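Adenylate kinase (Thermus thermophilus, PDB 3CM0) catalyses the reversible transfer of the terminal phosphate of ATP to AMP, giving two ADP and helping to balance the adenine nucleotide pool. Local coordinates at residues 85-97 with 151-163. Residues are numbered along the deposited sequence; the frame is centred on the assembly and turned at random.
Sequences FPRTLAQAEALDR and TEPLVGYYEARGV
Leu154 lies against Pro86 and Thr88, before helix 89-101. Its CD1 is 3.5 Å from Pro86 O, and its CD2 meets Thr88 O and Ala92 CB. Pro86, after a cis peptide bond, belongs to the predicted AMP site. Tyr157 is a knob among Leu89, Ala92, Glu93 and Asp96. Its CG stands anti to the backbone N (chi1 180°), which carries the ring across to the other helix. Ala92 CB sits over one face, offset toward the rim, and Leu89 CD1 packs on Tyr157 CB at 3.7 Å. Tyr157 OH donates to Asp96 OD2 (2.7 Å) from above the carboxylate plane. A phenylalanine in place of Tyr157 would probably leave Asp96 OD2 without this donor. Tyr158 OH touches Pro86 CG at 3.4 Å and donates to a water that donates to Ala92 O and Asp96 OD1. Arg161 lays its guanidinium over the other face of Tyr157, and its NH1 donates to Tyr157 O. Its NE is in a long ion pair with Asp96 OD2 (3.9 Å). Segments 89-97 and 151-160 cross at -31°, axes 10.1 Å apart at closest approach. Both helices and the Pro86 loop pack on the parallel CORE sheet; Pro86, Leu95 and Tyr158 touch Ile8 of strand 4-10. Helix 65-75 flanks Phe85 and Ala94.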
ATOM      1  N   PHE A  85       0.921  -3.006  -0.251  1.00 32.17           N
ATOM      2  CA  PHE A  85       0.807  -4.313  -0.902  1.00 22.95           C
ATOM      3  C   PHE A  85      -0.133  -4.170  -2.115  1.00 18.70           C
ATOM      4  O   PHE A  85      -1.137  -3.473  -2.039  1.00 17.10           O
ATOM      5  CB  PHE A  85       0.252  -5.371   0.073  1.00 21.37           C
ATOM      6  CG  PHE A  85       0.305  -6.768  -0.454  1.00 20.32           C
ATOM      7  CD1 PHE A  85      -0.756  -7.289  -1.173  1.00 16.97           C
ATOM      8  CD2 PHE A  85       1.435  -7.561  -0.253  1.00 19.49           C
ATOM      9  CE1 PHE A  85      -0.704  -8.581  -1.700  1.00 20.04           C
ATOM     10  CE2 PHE A  85       1.496  -8.850  -0.775  1.00 18.89           C
ATOM     11  CZ  PHE A  85       0.425  -9.358  -1.497  1.00 17.00           C
ATOM     12  N   PRO A  86       0.184  -4.821  -3.263  1.00 12.71           N
ATOM     13  CA  PRO A  86       1.356  -5.673  -3.497  1.00 12.77           C
ATOM     14  C   PRO A  86       2.638  -4.872  -3.659  1.00 12.05           C
ATOM     15  O   PRO A  86       2.602  -3.675  -3.932  1.00 16.39           O
ATOM     16  CB  PRO A  86       1.006  -6.433  -4.792  1.00 11.61           C
ATOM     17  CG  PRO A  86       0.230  -5.433  -5.576  1.00 11.94           C
ATOM     18  CD  PRO A  86      -0.675  -4.757  -4.459  1.00 13.21           C
ATOM     19  N   ARG A  87       3.763  -5.558  -3.458  1.00 14.94           N
ATOM     20  CA  ARG A  87       5.072  -4.939  -3.614  1.00 19.24           C
ATOM     21  C   ARG A  87       5.721  -5.469  -4.890  1.00 20.61           C
ATOM     22  O   ARG A  87       6.570  -4.818  -5.466  1.00 20.04           O
ATOM     23  CB  ARG A  87       5.978  -5.264  -2.414  1.00 16.10           C
ATOM     24  CG  ARG A  87       5.552  -4.602  -1.106  1.00 21.78           C
ATOM     25  CD  ARG A  87       6.458  -5.048   0.048  1.00 32.89           C
ATOM     26  NE  ARG A  87       6.253  -6.444   0.465  1.00 36.15           N
ATOM     27  CZ  ARG A  87       5.252  -6.870   1.237  1.00 40.77           C
ATOM     28  NH1 ARG A  87       4.337  -6.027   1.697  1.00 34.81           N
ATOM     29  NH2 ARG A  87       5.170  -8.152   1.568  1.00 52.16           N
ATOM     30  N   THR A  88       5.322  -6.656  -5.325  1.00 20.08           N
ATOM     31  CA  THR A  88       5.904  -7.246  -6.525  1.00 17.45           C
ATOM     32  C   THR A  88       4.844  -7.660  -7.518  1.00 19.59           C
ATOM     33  O   THR A  88       3.684  -7.832  -7.181  1.00 16.70           O
ATOM     34  CB  THR A  88       6.692  -8.513  -6.202  1.00 19.72           C
ATOM     35  OG1 THR A  88       5.764  -9.544  -5.803  1.00 15.88           O
ATOM     36  CG2 THR A  88       7.682  -8.267  -5.048  1.00 21.28           C
ATOM     37  N   LEU A  89       5.254  -7.860  -8.758  1.00 13.63           N
ATOM     38  CA  LEU A  89       4.318  -8.307  -9.774  1.00 13.40           C
ATOM     39  C   LEU A  89       3.753  -9.685  -9.442  1.00 15.07           C
ATOM     40  O   LEU A  89       2.598  -9.959  -9.686  1.00 14.09           O
ATOM     41  CB  LEU A  89       5.059  -8.335 -11.129  1.00 21.54           C
ATOM     42  CG  LEU A  89       4.271  -8.228 -12.420  1.00 22.68           C
ATOM     43  CD1 LEU A  89       3.324  -7.033 -12.355  1.00 18.68           C
ATOM     44  CD2 LEU A  89       5.286  -8.064 -13.621  1.00 19.27           C
ATOM     45  N   ALA A  90       4.556 -10.560  -8.862  1.00 12.77           N
ATOM     46  CA  ALA A  90       4.066 -11.902  -8.502  1.00 17.25           C
ATOM     47  C   ALA A  90       2.933 -11.759  -7.476  1.00 11.00           C
ATOM     48  O   ALA A  90       1.905 -12.462  -7.538  1.00 12.94           O
ATOM     49  CB  ALA A  90       5.192 -12.759  -7.907  1.00 15.80           C
ATOM     50  N   GLN A  91       3.108 -10.830  -6.549  1.00 12.92           N
ATOM     51  CA  GLN A  91       2.066 -10.612  -5.535  1.00 13.99           C
ATOM     52  C   GLN A  91       0.830  -9.975  -6.180  1.00 14.56           C
ATOM     53  O   GLN A  91      -0.319 -10.280  -5.814  1.00 13.31           O
ATOM     54  CB  GLN A  91       2.626  -9.713  -4.415  1.00 15.96           C
ATOM     55  CG  GLN A  91       3.599 -10.417  -3.489  1.00 13.06           C
ATOM     56  CD  GLN A  91       4.419  -9.427  -2.652  1.00 15.00           C
ATOM     57  OE1 GLN A  91       4.237  -8.231  -2.775  1.00 18.11           O
ATOM     58  NE2 GLN A  91       5.313  -9.935  -1.811  1.00 19.98           N
ATOM     59  N   ALA A  92       1.041  -9.091  -7.156  1.00 10.77           N
ATOM     60  CA  ALA A  92      -0.105  -8.452  -7.815  1.00 11.33           C
ATOM     61  C   ALA A  92      -0.912  -9.509  -8.530  1.00  8.44           C
ATOM     62  O   ALA A  92      -2.145  -9.512  -8.489  1.00  9.76           O
ATOM     63  CB  ALA A  92       0.356  -7.375  -8.835  1.00 11.19           C
ATOM     64  N   GLU A  93      -0.225 -10.402  -9.242  1.00  8.49           N
ATOM     65  CA  GLU A  93      -0.935 -11.454  -9.946  1.00  9.99           C
ATOM     66  C   GLU A  93      -1.702 -12.397  -8.989  1.00 13.15           C
ATOM     67  O   GLU A  93      -2.878 -12.714  -9.203  1.00 12.18           O
ATOM     68  CB  GLU A  93       0.080 -12.233 -10.778  1.00 12.00           C
ATOM     69  CG  GLU A  93       0.576 -11.363 -11.960  1.00  9.91           C
ATOM     70  CD  GLU A  93       1.602 -12.088 -12.833  1.00 21.02           C
ATOM     71  OE1 GLU A  93       1.758 -13.308 -12.623  1.00 25.04           O
ATOM     72  OE2 GLU A  93       2.224 -11.446 -13.728  1.00 19.22           O
ATOM     73  N   ALA A  94      -1.030 -12.812  -7.928  1.00 13.25           N
ATOM     74  CA  ALA A  94      -1.644 -13.703  -6.941  1.00 17.01           C
ATOM     75  C   ALA A  94      -2.843 -13.021  -6.289  1.00 14.00           C
ATOM     76  O   ALA A  94      -3.874 -13.645  -6.050  1.00 13.41           O
ATOM     77  CB  ALA A  94      -0.619 -14.090  -5.896  1.00 15.10           C
ATOM     78  N   LEU A  95      -2.723 -11.722  -6.000  1.00  8.66           N
ATOM     79  CA  LEU A  95      -3.841 -11.019  -5.381  1.00  9.12           C
ATOM     80  C   LEU A  95      -5.012 -10.945  -6.324  1.00 11.80           C
ATOM     81  O   LEU A  95      -6.167 -11.079  -5.913  1.00 11.39           O
ATOM     82  CB  LEU A  95      -3.408  -9.602  -4.948  1.00  9.51           C
ATOM     83  CG  LEU A  95      -4.493  -8.698  -4.362  1.00  9.56           C
ATOM     84  CD1 LEU A  95      -5.060  -9.413  -3.076  1.00 14.32           C
ATOM     85  CD2 LEU A  95      -3.931  -7.304  -3.979  1.00 11.14           C
ATOM     86  N   ASP A  96      -4.762 -10.736  -7.619  1.00 11.39           N
ATOM     87  CA  ASP A  96      -5.887 -10.665  -8.545  1.00 12.54           C
ATOM     88  C   ASP A  96      -6.636 -11.997  -8.590  1.00 13.71           C
ATOM     89  O   ASP A  96      -7.873 -12.031  -8.698  1.00 13.29           O
ATOM     90  CB  ASP A  96      -5.413 -10.314  -9.957  1.00 16.63           C
ATOM     91  CG  ASP A  96      -5.434  -8.796 -10.238  1.00 26.78           C
ATOM     92  OD1 ASP A  96      -5.812  -7.975  -9.358  1.00 21.33           O
ATOM     93  OD2 ASP A  96      -5.053  -8.435 -11.371  1.00 24.92           O
ATOM     94  N   ARG A  97      -5.902 -13.088  -8.537  1.00 15.07           N
ATOM     95  CA  ARG A  97      -6.554 -14.404  -8.519  1.00 17.78           C
ATOM     96  C   ARG A  97      -7.417 -14.561  -7.253  1.00 18.23           C
ATOM     97  O   ARG A  97      -8.559 -15.051  -7.304  1.00 14.71           O
ATOM     98  CB  ARG A  97      -5.499 -15.505  -8.577  1.00 19.13           C
ATOM     99  CG  ARG A  97      -4.669 -15.485  -9.884  1.00 25.26           C
ATOM    100  CD  ARG A  97      -3.910 -16.805 -10.040  1.00 34.03           C
ATOM    101  NE  ARG A  97      -2.777 -16.887  -9.117  1.00 36.17           N
ATOM    102  CZ  ARG A  97      -1.561 -16.407  -9.373  1.00 37.67           C
ATOM    103  NH1 ARG A  97      -1.311 -15.805 -10.530  1.00 41.16           N
ATOM    104  NH2 ARG A  97      -0.592 -16.534  -8.473  1.00 43.26           N
ATOM    105  N   THR A 151       8.105   0.346  -8.632  1.00 18.41           N
ATOM    106  CA  THR A 151       6.661   0.515  -8.763  1.00 15.39           C
ATOM    107  C   THR A 151       6.164   0.546 -10.197  1.00 19.38           C
ATOM    108  O   THR A 151       5.007   0.205 -10.469  1.00 20.27           O
ATOM    109  CB  THR A 151       6.206   1.819  -8.048  1.00 24.14           C
ATOM    110  OG1 THR A 151       6.703   1.813  -6.712  1.00 20.49           O
ATOM    111  CG2 THR A 151       4.693   1.911  -7.997  1.00 26.23           C
ATOM    112  N   GLU A 152       7.027   0.978 -11.119  1.00 17.37           N
ATOM    113  CA  GLU A 152       6.637   1.042 -12.519  1.00 19.92           C
ATOM    114  C   GLU A 152       5.970  -0.248 -13.080  1.00 13.97           C
ATOM    115  O   GLU A 152       5.000  -0.152 -13.835  1.00 14.40           O
ATOM    116  CB  GLU A 152       7.853   1.411 -13.373  1.00 24.67           C
ATOM    117  CG  GLU A 152       7.515   1.547 -14.825  1.00 36.36           C
ATOM    118  CD  GLU A 152       8.754   1.470 -15.681  1.00 59.51           C
ATOM    119  OE1 GLU A 152       9.751   2.133 -15.313  1.00 59.73           O
ATOM    120  OE2 GLU A 152       8.730   0.751 -16.709  1.00 61.98           O
ATOM    121  N   PRO A 153       6.494  -1.452 -12.750  1.00 14.98           N
ATOM    122  CA  PRO A 153       5.887  -2.686 -13.260  1.00 16.78           C
ATOM    123  C   PRO A 153       4.462  -2.848 -12.738  1.00 13.35           C
ATOM    124  O   PRO A 153       3.627  -3.363 -13.436  1.00 13.80           O
ATOM    125  CB  PRO A 153       6.833  -3.793 -12.756  1.00 15.85           C
ATOM    126  CG  PRO A 153       8.160  -3.043 -12.587  1.00 19.92           C
ATOM    127  CD  PRO A 153       7.719  -1.759 -11.976  1.00 16.64           C
ATOM    128  N   LEU A 154       4.190  -2.383 -11.517  1.00 11.31           N
ATOM    129  CA  LEU A 154       2.820  -2.473 -10.987  1.00 12.63           C
ATOM    130  C   LEU A 154       1.915  -1.482 -11.688  1.00  9.72           C
ATOM    131  O   LEU A 154       0.748  -1.760 -11.964  1.00 12.80           O
ATOM    132  CB  LEU A 154       2.793  -2.188  -9.485  1.00 15.49           C
ATOM    133  CG  LEU A 154       3.681  -3.108  -8.657  1.00 15.04           C
ATOM    134  CD1 LEU A 154       3.603  -2.670  -7.177  1.00 20.23           C
ATOM    135  CD2 LEU A 154       3.192  -4.539  -8.786  1.00 20.09           C
ATOM    136  N   VAL A 155       2.427  -0.281 -11.948  1.00 10.75           N
ATOM    137  CA  VAL A 155       1.612   0.706 -12.648  1.00 12.34           C
ATOM    138  C   VAL A 155       1.219   0.153 -14.033  1.00 12.64           C
ATOM    139  O   VAL A 155       0.075   0.260 -14.452  1.00 14.36           O
ATOM    140  CB  VAL A 155       2.389   2.038 -12.787  1.00 14.81           C
ATOM    141  CG1 VAL A 155       1.591   3.013 -13.632  1.00 18.36           C
ATOM    142  CG2 VAL A 155       2.643   2.614 -11.406  1.00 20.96           C
ATOM    143  N   GLY A 156       2.177  -0.449 -14.739  1.00 17.13           N
ATOM    144  CA  GLY A 156       1.887  -1.020 -16.046  1.00 13.42           C
ATOM    145  C   GLY A 156       0.876  -2.154 -15.974  1.00 11.79           C
ATOM    146  O   GLY A 156      -0.012  -2.268 -16.815  1.00 14.45           O
ATOM    147  N   TYR A 157       1.014  -2.984 -14.946  1.00  9.48           N
ATOM    148  CA  TYR A 157       0.107  -4.117 -14.737  1.00 11.82           C
ATOM    149  C   TYR A 157      -1.336  -3.643 -14.559  1.00  9.49           C
ATOM    150  O   TYR A 157      -2.286  -4.152 -15.182  1.00 10.26           O
ATOM    151  CB  TYR A 157       0.538  -4.864 -13.483  1.00 12.71           C
ATOM    152  CG  TYR A 157      -0.330  -6.044 -13.171  1.00 10.83           C
ATOM    153  CD1 TYR A 157      -0.117  -7.274 -13.796  1.00 13.22           C
ATOM    154  CD2 TYR A 157      -1.366  -5.945 -12.243  1.00 11.29           C
ATOM    155  CE1 TYR A 157      -0.917  -8.389 -13.493  1.00 12.47           C
ATOM    156  CE2 TYR A 157      -2.184  -7.059 -11.947  1.00 12.16           C
ATOM    157  CZ  TYR A 157      -1.945  -8.269 -12.573  1.00 17.03           C
ATOM    158  OH  TYR A 157      -2.723  -9.357 -12.250  1.00 14.09           O
ATOM    159  N   TYR A 158      -1.521  -2.626 -13.714  1.00  9.50           N
ATOM    160  CA  TYR A 158      -2.876  -2.149 -13.486  1.00  9.33           C
ATOM    161  C   TYR A 158      -3.415  -1.256 -14.594  1.00  9.69           C
ATOM    162  O   TYR A 158      -4.608  -1.289 -14.871  1.00 11.33           O
ATOM    163  CB  TYR A 158      -2.950  -1.432 -12.122  1.00  8.42           C
ATOM    164  CG  TYR A 158      -2.747  -2.414 -10.992  1.00  6.55           C
ATOM    165  CD1 TYR A 158      -3.644  -3.498 -10.825  1.00  7.38           C
ATOM    166  CD2 TYR A 158      -1.698  -2.270 -10.081  1.00 12.57           C
ATOM    167  CE1 TYR A 158      -3.482  -4.393  -9.753  1.00 11.13           C
ATOM    168  CE2 TYR A 158      -1.541  -3.157  -9.022  1.00 11.21           C
ATOM    169  CZ  TYR A 158      -2.428  -4.202  -8.857  1.00 10.91           C
ATOM    170  OH  TYR A 158      -2.286  -5.076  -7.782  1.00 13.87           O
ATOM    171  N   GLU A 159      -2.557  -0.448 -15.215  1.00 13.27           N
ATOM    172  CA  GLU A 159      -3.012   0.392 -16.324  1.00 13.19           C
ATOM    173  C   GLU A 159      -3.518  -0.493 -17.502  1.00 12.52           C
ATOM    174  O   GLU A 159      -4.530  -0.180 -18.150  1.00 16.45           O
ATOM    175  CB  GLU A 159      -1.860   1.313 -16.780  1.00 14.46           C
ATOM    176  CG  GLU A 159      -2.287   2.335 -17.843  1.00 32.51           C
ATOM    177  CD  GLU A 159      -1.202   3.360 -18.124  1.00 46.85           C
ATOM    178  OE1 GLU A 159      -0.797   4.079 -17.185  1.00 48.71           O
ATOM    179  OE2 GLU A 159      -0.756   3.446 -19.288  1.00 65.19           O
ATOM    180  N   ALA A 160      -2.850  -1.621 -17.733  1.00 13.38           N
ATOM    181  CA  ALA A 160      -3.253  -2.521 -18.835  1.00 15.60           C
ATOM    182  C   ALA A 160      -4.658  -3.081 -18.593  1.00 19.45           C
ATOM    183  O   ALA A 160      -5.366  -3.471 -19.518  1.00 19.23           O
ATOM    184  CB  ALA A 160      -2.256  -3.651 -18.962  1.00 15.80           C
ATOM    185  N   ARG A 161      -5.058  -3.128 -17.328  1.00 16.93           N
ATOM    186  CA  ARG A 161      -6.366  -3.654 -16.973  1.00 12.12           C
ATOM    187  C   ARG A 161      -7.429  -2.601 -16.774  1.00 14.51           C
ATOM    188  O   ARG A 161      -8.557  -2.917 -16.385  1.00 14.79           O
ATOM    189  CB  ARG A 161      -6.232  -4.510 -15.705  1.00 13.19           C
ATOM    190  CG  ARG A 161      -5.508  -5.795 -15.969  1.00 14.99           C
ATOM    191  CD  ARG A 161      -4.843  -6.426 -14.746  1.00 12.63           C
ATOM    192  NE  ARG A 161      -4.279  -7.734 -15.117  1.00 19.31           N
ATOM    193  CZ  ARG A 161      -3.150  -7.929 -15.798  1.00 20.65           C
ATOM    194  NH1 ARG A 161      -2.383  -6.908 -16.198  1.00 11.93           N
ATOM    195  NH2 ARG A 161      -2.817  -9.159 -16.151  1.00 20.51           N
ATOM    196  N   GLY A 162      -7.060  -1.356 -17.036  1.00 17.19           N
ATOM    197  CA  GLY A 162      -7.974  -0.237 -16.897  1.00 14.65           C
ATOM    198  C   GLY A 162      -8.430   0.124 -15.495  1.00 15.56           C
ATOM    199  O   GLY A 162      -9.425   0.848 -15.350  1.00 13.99           O
ATOM    200  N   VAL A 163      -7.685  -0.314 -14.475  1.00 11.42           N
ATOM    201  CA  VAL A 163      -8.072  -0.063 -13.100  1.00 11.04           C
ATOM    202  C   VAL A 163      -7.203   0.965 -12.371  1.00 12.62           C
ATOM    203  O   VAL A 163      -7.450   1.270 -11.195  1.00 13.11           O
ATOM    204  CB  VAL A 163      -8.132  -1.398 -12.250  1.00 11.59           C
ATOM    205  CG1 VAL A 163      -9.150  -2.381 -12.855  1.00 16.68           C
ATOM    206  CG2 VAL A 163      -6.739  -2.059 -12.154  1.00 11.80           C
TER
HETATM  207  O   HOH W   1      -3.765  -7.291  -7.807  1.00 12.81           O